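Local coordinates for protein esterase D (Cellvibrio japonicus, PDB 2W87) that probably helps break down plant cell walls as a feruloyl esterase; this chain is its family 35 carbohydrate-binding module, which binds glucuronic acid with the help of calcium, at residues A[83-88]-A[118-123]; A[31-34]-A[40-43]. All blocks are in the same frame, centred on the assembly; numbering follows the deposited sequence.

Contact 1 (A[83-88]-A[118-123]); sequences VSLPTT and EGLPNI. With GCU (alpha-D-glucopyranuronic acid), chain E.
Leu-85 lays its side chain across the ring of Pro-121, the two meeting at about a right angle. CD1 of Leu-85 rests 3.5 Å from CD of Pro-121. Further back, CB of Leu-85 is 3.7 Å from CG of Pro-121. The leucine therefore meets the CG-CD side of the ring with its CB and one of its methyls. Its CG lies anti to the carbonyl carbon (chi1 -64°), and chi2 near 170° then brings CD1 to the proline. The same methyl also reaches Leu-120, with 4.1 Å between Leu-85 CD1 and Leu-120 CD2. All three residues are buried. Tyr-59 of strand 51-60 touches both Leu-85 and Pro-121. The carbonyl oxygen of Leu-120 accepts a hydrogen bond from Arg-67 NH1, and in one of its two conformers Glu-118 forms a salt bridge with NH2 of the same arginine. Arg-67 NH2 is also hydrogen-bonded to the bound glucuronic acid, so the Leu-120 carbonyl probably helps to position a sugar-binding group. Asn-122, directly after the proline, belongs to the sugar pocket itself. Between the two segments the chemistry is wholly apolar. It implies that close packing joins the 83-88 loop to the chain behind the pocket, while a directional bond from Leu-120 O to the arginine lies beside it.

Contact 2 (A[31-34]-A[40-43]); sequences ANTN and AVVW. With CA (calcium ion), chain C; GCU (alpha-D-glucopyranuronic acid), chain E.
Val-41, which meets Ala-31 and Thr-33 across the contact, also places CG1 on one face of the Trp-43 ring, 3.5 Å over the plane, nearer the ring's margin than its middle. Phe-11 meets the same tryptophan with ring planes at about 85°. The other flat group, the amide of Asn-32, reaches toward the sugar. Its OD1 binds the calcium ion at 2.3 Å, and its ND2 is hydrogen-bonded to Asp-19. Across the contact, CG2 of Val-41 lies 3.8 Å from CB of Ala-31 and 3.9 Å from CG2 of Thr-33. With chi1 at 57°, Thr-33 holds its methyl toward Val-41 and its hydroxyl on the calcium side. That OG1 accepts a hydrogen bond from Leu-120 N and donates one to a calcium-bound water. Thr-33 O binds the metal at 2.4 Å. Glucuronic acid supplies O4 and O6A, so the ion bridges protein and sugar; three waters and Asn-35 complete the site. The N-to-C directions of strands 31-33 and 40-43 differ by 141°, so they run roughly antiparallel, with axes 7.5 Å apart at closest. The first strand pairs with strand 16-19, while strand 40-47 runs in the larger sheet beside strands 11-14 and 106-114.

Overall arrangement
Both contacts are buried and belong to one beta-sandwich module, at the end that holds the sugar. Contact 2 lies nearer the centre of the chain, at about 7 Å against 10 Å for contact 1, measured centre to centre. It joins two strands, whereas contact 1 sets one loop against another, just ahead of strand 122-129. The two meet directly: Ile-123 O and Ala-31 N are 2.8 Å apart in a probable backbone hydrogen bond. Between its own segments contact 1 is wholly apolar and contact 2 mostly so, yet each carries part of the glucuronic acid pocket. Their chemistry differs there. Contact 2 supplies calcium ligands, while contact 1 holds Asn-122 and borders Arg-67.

Contact 1 (A[83-88]-A[118-123])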
ATOM      1  N   VAL A  83      -8.373  -4.269   3.549  1.00 13.42           N
ATOM      2  CA  VAL A  83      -8.239  -2.817   3.622  1.00 14.14           C
ATOM      3  C   VAL A  83      -9.398  -2.206   2.857  1.00 13.40           C
ATOM      4  O   VAL A  83      -9.576  -2.488   1.687  1.00 13.31           O
ATOM      5  CB  VAL A  83      -6.901  -2.323   3.014  1.00 14.16           C
ATOM      6  CG1 VAL A  83      -6.764  -0.827   3.133  1.00 15.40           C
ATOM      7  CG2 VAL A  83      -5.712  -2.998   3.702  1.00 14.81           C
ATOM      8  N   SER A  84     -10.199  -1.406   3.544  1.00 13.46           N
ATOM      9  CA  SER A  84     -11.360  -0.762   2.927  1.00 13.65           C
ATOM     10  C   SER A  84     -10.915   0.519   2.264  1.00 13.34           C
ATOM     11  O   SER A  84     -10.289   1.359   2.918  1.00 12.73           O
ATOM     12  CB  SER A  84     -12.396  -0.425   3.988  1.00 15.02           C
ATOM     13  OG  SER A  84     -12.831  -1.595   4.649  1.00 17.63           O
ATOM     14  N   LEU A  85     -11.290   0.690   1.003  1.00 12.22           N
ATOM     15  CA  LEU A  85     -10.838   1.811   0.184  1.00 11.32           C
ATOM     16  C   LEU A  85     -12.030   2.430  -0.574  1.00 11.61           C
ATOM     17  O   LEU A  85     -12.192   2.259  -1.777  1.00 10.70           O
ATOM     18  CB  LEU A  85      -9.750   1.312  -0.765  1.00 11.25           C
ATOM     19  CG  LEU A  85      -8.462   0.806  -0.079  1.00 10.44           C
ATOM     20  CD1 LEU A  85      -7.520   0.095  -1.092  1.00 10.68           C
ATOM     21  CD2 LEU A  85      -7.717   1.928   0.614  1.00 11.86           C
ATOM     22  N   PRO A  86     -12.856   3.188   0.142  1.00 11.42           N
ATOM     23  CA  PRO A  86     -14.008   3.851  -0.449  1.00 11.81           C
ATOM     24  C   PRO A  86     -13.638   4.970  -1.396  1.00 12.55           C
ATOM     25  O   PRO A  86     -12.492   5.387  -1.470  1.00 12.39           O
ATOM     26  CB  PRO A  86     -14.793   4.371   0.782  1.00 12.10           C
ATOM     27  CG  PRO A  86     -13.765   4.483   1.851  1.00 12.26           C
ATOM     28  CD  PRO A  86     -12.742   3.433   1.587  1.00 11.43           C
ATOM     29  N   THR A  87     -14.608   5.450  -2.161  1.00 12.86           N
ATOM     30  CA  THR A  87     -14.330   6.562  -3.053  0.60 13.55           C
ATOM     31  C   THR A  87     -13.862   7.774  -2.247  1.00 13.64           C
ATOM     32  O   THR A  87     -14.270   7.959  -1.096  1.00 14.50           O
ATOM     33  CB  THR A  87     -15.545   6.934  -3.890  0.60 13.33           C
ATOM     34  OG1 THR A  87     -15.231   8.101  -4.656  0.60 14.68           O
ATOM     35  CG2 THR A  87     -16.755   7.198  -3.002  0.60 13.93           C
ATOM     36  N   THR A  88     -12.988   8.582  -2.847  1.00 13.52           N
ATOM     37  CA  THR A  88     -12.551   9.852  -2.253  1.00 13.83           C
ATOM     38  C   THR A  88     -13.206  11.048  -2.938  1.00 14.38           C
ATOM     39  O   THR A  88     -13.034  12.187  -2.492  1.00 15.16           O
ATOM     40  CB  THR A  88     -11.030  10.026  -2.352  1.00 13.08           C
ATOM     41  OG1 THR A  88     -10.643  10.041  -3.732  1.00 12.90           O
ATOM     42  CG2 THR A  88     -10.310   8.888  -1.633  1.00 12.70           C
ATOM     43  N   GLU A 118     -11.834  -3.491 -10.888  1.00 15.04           N
ATOM     44  CA  GLU A 118     -11.391  -2.116 -11.128  0.50 14.73           C
ATOM     45  C   GLU A 118      -9.936  -1.901 -10.702  1.00 14.08           C
ATOM     46  O   GLU A 118      -9.354  -0.872 -11.005  1.00 14.09           O
ATOM     47  CB  GLU A 118     -12.259  -1.113 -10.379  0.50 14.79           C
ATOM     48  CG  GLU A 118     -13.690  -1.043 -10.852  0.50 15.10           C
ATOM     49  CD  GLU A 118     -14.366   0.246 -10.411  0.50 15.19           C
ATOM     50  OE1 GLU A 118     -14.069   1.317 -11.001  0.50 14.72           O
ATOM     51  OE2 GLU A 118     -15.230   0.177  -9.508  0.50 16.05           O
ATOM     52  N   GLY A 119      -9.355  -2.872 -10.021  1.00 12.88           N
ATOM     53  CA  GLY A 119      -8.009  -2.700  -9.507  1.00 12.25           C
ATOM     54  C   GLY A 119      -8.075  -1.918  -8.206  1.00 11.44           C
ATOM     55  O   GLY A 119      -9.134  -1.803  -7.574  1.00 11.06           O
ATOM     56  N   LEU A 120      -6.936  -1.382  -7.785  1.00 11.07           N
ATOM     57  CA  LEU A 120      -6.881  -0.562  -6.589  1.00 11.00           C
ATOM     58  C   LEU A 120      -7.181   0.902  -6.870  1.00 10.99           C
ATOM     59  O   LEU A 120      -7.205   1.334  -8.012  1.00 11.70           O
ATOM     60  CB  LEU A 120      -5.485  -0.665  -5.954  1.00 10.91           C
ATOM     61  CG  LEU A 120      -5.131  -1.994  -5.297  1.00  9.43           C
ATOM     62  CD1 LEU A 120      -3.635  -1.948  -4.837  1.00 10.11           C
ATOM     63  CD2 LEU A 120      -6.044  -2.284  -4.119  1.00 10.13           C
ATOM     64  N   PRO A 121      -7.389   1.686  -5.802  1.00 10.90           N
ATOM     65  CA  PRO A 121      -7.286   3.115  -6.013  1.00 11.49           C
ATOM     66  C   PRO A 121      -5.836   3.453  -6.371  1.00 10.64           C
ATOM     67  O   PRO A 121      -4.969   2.560  -6.359  1.00 10.56           O
ATOM     68  CB  PRO A 121      -7.620   3.696  -4.642  1.00 11.28           C
ATOM     69  CG  PRO A 121      -8.106   2.612  -3.821  1.00 12.42           C
ATOM     70  CD  PRO A 121      -7.581   1.340  -4.391  1.00 11.86           C
ATOM     71  N   ASN A 122      -5.571   4.711  -6.698  1.00 10.30           N
ATOM     72  CA  ASN A 122      -4.192   5.160  -6.842  1.00  9.80           C
ATOM     73  C   ASN A 122      -3.579   5.269  -5.451  1.00  9.88           C
ATOM     74  O   ASN A 122      -4.203   5.830  -4.547  1.00  9.94           O
ATOM     75  CB  ASN A 122      -4.162   6.507  -7.562  1.00 10.16           C
ATOM     76  CG  ASN A 122      -4.516   6.398  -9.044  1.00 10.31           C
ATOM     77  OD1 ASN A 122      -4.393   5.326  -9.660  1.00 10.09           O
ATOM     78  ND2 ASN A 122      -4.908   7.518  -9.635  1.00 10.46           N
ATOM     79  N   ILE A 123      -2.373   4.735  -5.266  1.00  9.94           N
ATOM     80  CA  ILE A 123      -1.753   4.643  -3.936  1.00  9.65           C
ATOM     81  C   ILE A 123      -0.561   5.574  -3.852  1.00  9.85           C
ATOM     82  O   ILE A 123       0.438   5.401  -4.546  1.00  8.84           O
ATOM     83  CB  ILE A 123      -1.279   3.200  -3.616  1.00 10.19           C
ATOM     84  CG1 ILE A 123      -2.429   2.194  -3.825  1.00 10.36           C
ATOM     85  CG2 ILE A 123      -0.595   3.140  -2.248  1.00 10.22           C
ATOM     86  CD1 ILE A 123      -3.638   2.392  -2.943  1.00  9.49           C
TER
HETATM   87  C1  GCU E1150      -8.280   7.009 -14.732  1.00 15.59           C
HETATM   88  C2  GCU E1150      -7.348   7.784 -13.801  1.00 14.65           C
HETATM   89  C3  GCU E1150      -6.257   6.847 -13.292  1.00 13.66           C
HETATM   90  C4  GCU E1150      -6.921   5.728 -12.516  1.00 13.16           C
HETATM   91  C5  GCU E1150      -7.920   5.022 -13.447  1.00 14.00           C
HETATM   92  C6  GCU E1150      -8.686   3.912 -12.740  1.00 13.94           C
HETATM   93  O1  GCU E1150      -7.470   6.516 -15.798  1.00 18.63           O
HETATM   94  O2  GCU E1150      -6.746   8.851 -14.515  1.00 16.32           O
HETATM   95  O3  GCU E1150      -5.330   7.539 -12.454  1.00 12.84           O
HETATM   96  O4  GCU E1150      -5.958   4.749 -12.049  1.00 14.93           O
HETATM   97  O5  GCU E1150      -8.884   5.956 -13.929  1.00 14.90           O
HETATM   98  O6A GCU E1150      -8.005   3.105 -12.090  1.00 13.26           O
HETATM   99  O6B GCU E1150      -9.935   3.856 -12.852  1.00 14.19           O

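Contact 2 (A[31-34]-A[40-43])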
ATOM      1  N   ALA A  31       1.290   5.024  -7.199  1.00  9.11           N
ATOM      2  CA  ALA A  31       1.183   3.750  -7.908  1.00 10.01           C
ATOM      3  C   ALA A  31      -0.241   3.630  -8.460  1.00  9.88           C
ATOM      4  O   ALA A  31      -1.236   3.739  -7.720  1.00 10.41           O
ATOM      5  CB  ALA A  31       1.500   2.585  -6.963  1.00 10.58           C
ATOM      6  N   ASN A  32      -0.331   3.365  -9.761  1.00 10.18           N
ATOM      7  CA  ASN A  32      -1.598   3.189 -10.455  1.00 10.56           C
ATOM      8  C   ASN A  32      -1.716   1.753 -10.974  1.00 10.50           C
ATOM      9  O   ASN A  32      -1.095   1.402 -11.973  1.00 12.01           O
ATOM     10  CB  ASN A  32      -1.657   4.162 -11.632  1.00 10.77           C
ATOM     11  CG  ASN A  32      -2.882   3.971 -12.502  1.00 10.67           C
ATOM     12  OD1 ASN A  32      -3.752   3.137 -12.209  1.00 11.18           O
ATOM     13  ND2 ASN A  32      -2.961   4.762 -13.587  1.00 13.68           N
ATOM     14  N   THR A  33      -2.472   0.915 -10.284  1.00 10.81           N
ATOM     15  CA  THR A  33      -2.628  -0.481 -10.715  1.00 10.66           C
ATOM     16  C   THR A  33      -3.414  -0.594 -12.017  1.00 11.50           C
ATOM     17  O   THR A  33      -4.322   0.204 -12.283  1.00 10.65           O
ATOM     18  CB  THR A  33      -3.372  -1.358  -9.675  1.00 10.74           C
ATOM     19  OG1 THR A  33      -4.658  -0.792  -9.379  1.00 11.49           O
ATOM     20  CG2 THR A  33      -2.543  -1.505  -8.408  1.00 11.38           C
ATOM     21  N   ASN A  34      -3.043  -1.592 -12.808  1.00 12.01           N
ATOM     22  CA  ASN A  34      -3.922  -2.154 -13.806  1.00 12.90           C
ATOM     23  C   ASN A  34      -5.322  -2.290 -13.239  1.00 12.96           C
ATOM     24  O   ASN A  34      -5.480  -2.587 -12.063  1.00 12.45           O
ATOM     25  CB  ASN A  34      -3.464  -3.575 -14.161  1.00 12.77           C
ATOM     26  CG  ASN A  34      -2.121  -3.613 -14.885  1.00 15.18           C
ATOM     27  OD1 ASN A  34      -1.769  -2.668 -15.586  1.00 16.71           O
ATOM     28  ND2 ASN A  34      -1.377  -4.730 -14.733  1.00 15.53           N
ATOM     29  N   ALA A  40      -1.575  -5.524  -7.849  1.00 11.14           N
ATOM     30  CA  ALA A  40      -0.987  -5.214  -6.558  1.00 10.95           C
ATOM     31  C   ALA A  40       0.017  -4.067  -6.534  1.00 10.38           C
ATOM     32  O   ALA A  40       0.589  -3.652  -7.581  1.00  9.66           O
ATOM     33  CB  ALA A  40      -0.377  -6.469  -5.941  1.00 11.23           C
ATOM     34  N   VAL A  41       0.198  -3.547  -5.315  1.00  9.24           N
ATOM     35  CA  VAL A  41       1.330  -2.697  -4.972  1.00 10.00           C
ATOM     36  C   VAL A  41       2.054  -3.446  -3.891  1.00  9.62           C
ATOM     37  O   VAL A  41       1.410  -4.004  -2.977  1.00  9.74           O
ATOM     38  CB  VAL A  41       0.917  -1.277  -4.492  1.00 10.06           C
ATOM     39  CG1 VAL A  41       2.173  -0.411  -4.236  1.00 10.29           C
ATOM     40  CG2 VAL A  41       0.015  -0.631  -5.529  1.00 10.16           C
ATOM     41  N   VAL A  42       3.384  -3.478  -3.977  1.00  9.07           N
ATOM     42  CA  VAL A  42       4.193  -4.275  -3.049  1.00  9.82           C
ATOM     43  C   VAL A  42       5.327  -3.449  -2.436  1.00 10.79           C
ATOM     44  O   VAL A  42       6.046  -2.724  -3.146  1.00 10.69           O
ATOM     45  CB  VAL A  42       4.788  -5.549  -3.719  1.00  9.70           C
ATOM     46  CG1 VAL A  42       5.519  -6.428  -2.703  1.00 11.43           C
ATOM     47  CG2 VAL A  42       3.712  -6.353  -4.438  1.00  9.92           C
ATOM     48  N   TRP A  43       5.445  -3.561  -1.110  1.00 10.77           N
ATOM     49  CA  TRP A  43       6.503  -2.946  -0.320  1.00 10.96           C
ATOM     50  C   TRP A  43       7.221  -4.002   0.481  1.00 11.50           C
ATOM     51  O   TRP A  43       6.724  -5.111   0.673  1.00 11.16           O
ATOM     52  CB  TRP A  43       5.943  -1.929   0.679  1.00 11.08           C
ATOM     53  CG  TRP A  43       5.095  -0.847   0.093  1.00 11.03           C
ATOM     54  CD1 TRP A  43       5.511   0.337  -0.352  1.00 10.37           C
ATOM     55  CD2 TRP A  43       3.675  -0.881  -0.080  1.00 11.71           C
ATOM     56  NE1 TRP A  43       4.447   1.078  -0.820  1.00 11.42           N
ATOM     57  CE2 TRP A  43       3.299   0.351  -0.650  1.00 11.55           C
ATOM     58  CE3 TRP A  43       2.687  -1.826   0.202  1.00 11.88           C
ATOM     59  CZ2 TRP A  43       1.983   0.662  -0.936  1.00 12.19           C
ATOM     60  CZ3 TRP A  43       1.372  -1.504  -0.078  1.00 11.73           C
ATOM     61  CH2 TRP A  43       1.035  -0.286  -0.651  1.00 12.13           C
TER
HETATM   62 CA    CA C1148      -5.827   2.055 -12.134  1.00 11.65          CA
HETATM   63  C1  GCU E1150      -8.280   7.009 -14.732  1.00 15.59           C
HETATM   64  C2  GCU E1150      -7.348   7.784 -13.801  1.00 14.65           C
HETATM   65  C3  GCU E1150      -6.257   6.847 -13.292  1.00 13.66           C
HETATM   66  C4  GCU E1150      -6.921   5.728 -12.516  1.00 13.16           C
HETATM   67  C5  GCU E1150      -7.920   5.022 -13.447  1.00 14.00           C
HETATM   68  C6  GCU E1150      -8.686   3.912 -12.740  1.00 13.94           C
HETATM   69  O1  GCU E1150      -7.470   6.516 -15.798  1.00 18.63           O
HETATM   70  O2  GCU E1150      -6.746   8.851 -14.515  1.00 16.32           O
HETATM   71  O3  GCU E1150      -5.330   7.539 -12.454  1.00 12.84           O
HETATM   72  O4  GCU E1150      -5.958   4.749 -12.049  1.00 14.93           O
HETATM   73  O5  GCU E1150      -8.884   5.956 -13.929  1.00 14.90           O
HETATM   74  O6A GCU E1150      -8.005   3.105 -12.090  1.00 13.26           O
HETATM   75  O6B GCU E1150      -9.935   3.856 -12.852  1.00 14.19           O
HETATM   76  O   HOH W   1      -6.976   0.467 -10.635  1.00 11.80           O
HETATM   77  O   HOH W   2      -5.560   2.208 -14.546  1.00 14.75           O
HETATM   78  O   HOH W   3      -5.342   2.626  -9.775  1.00 11.39           O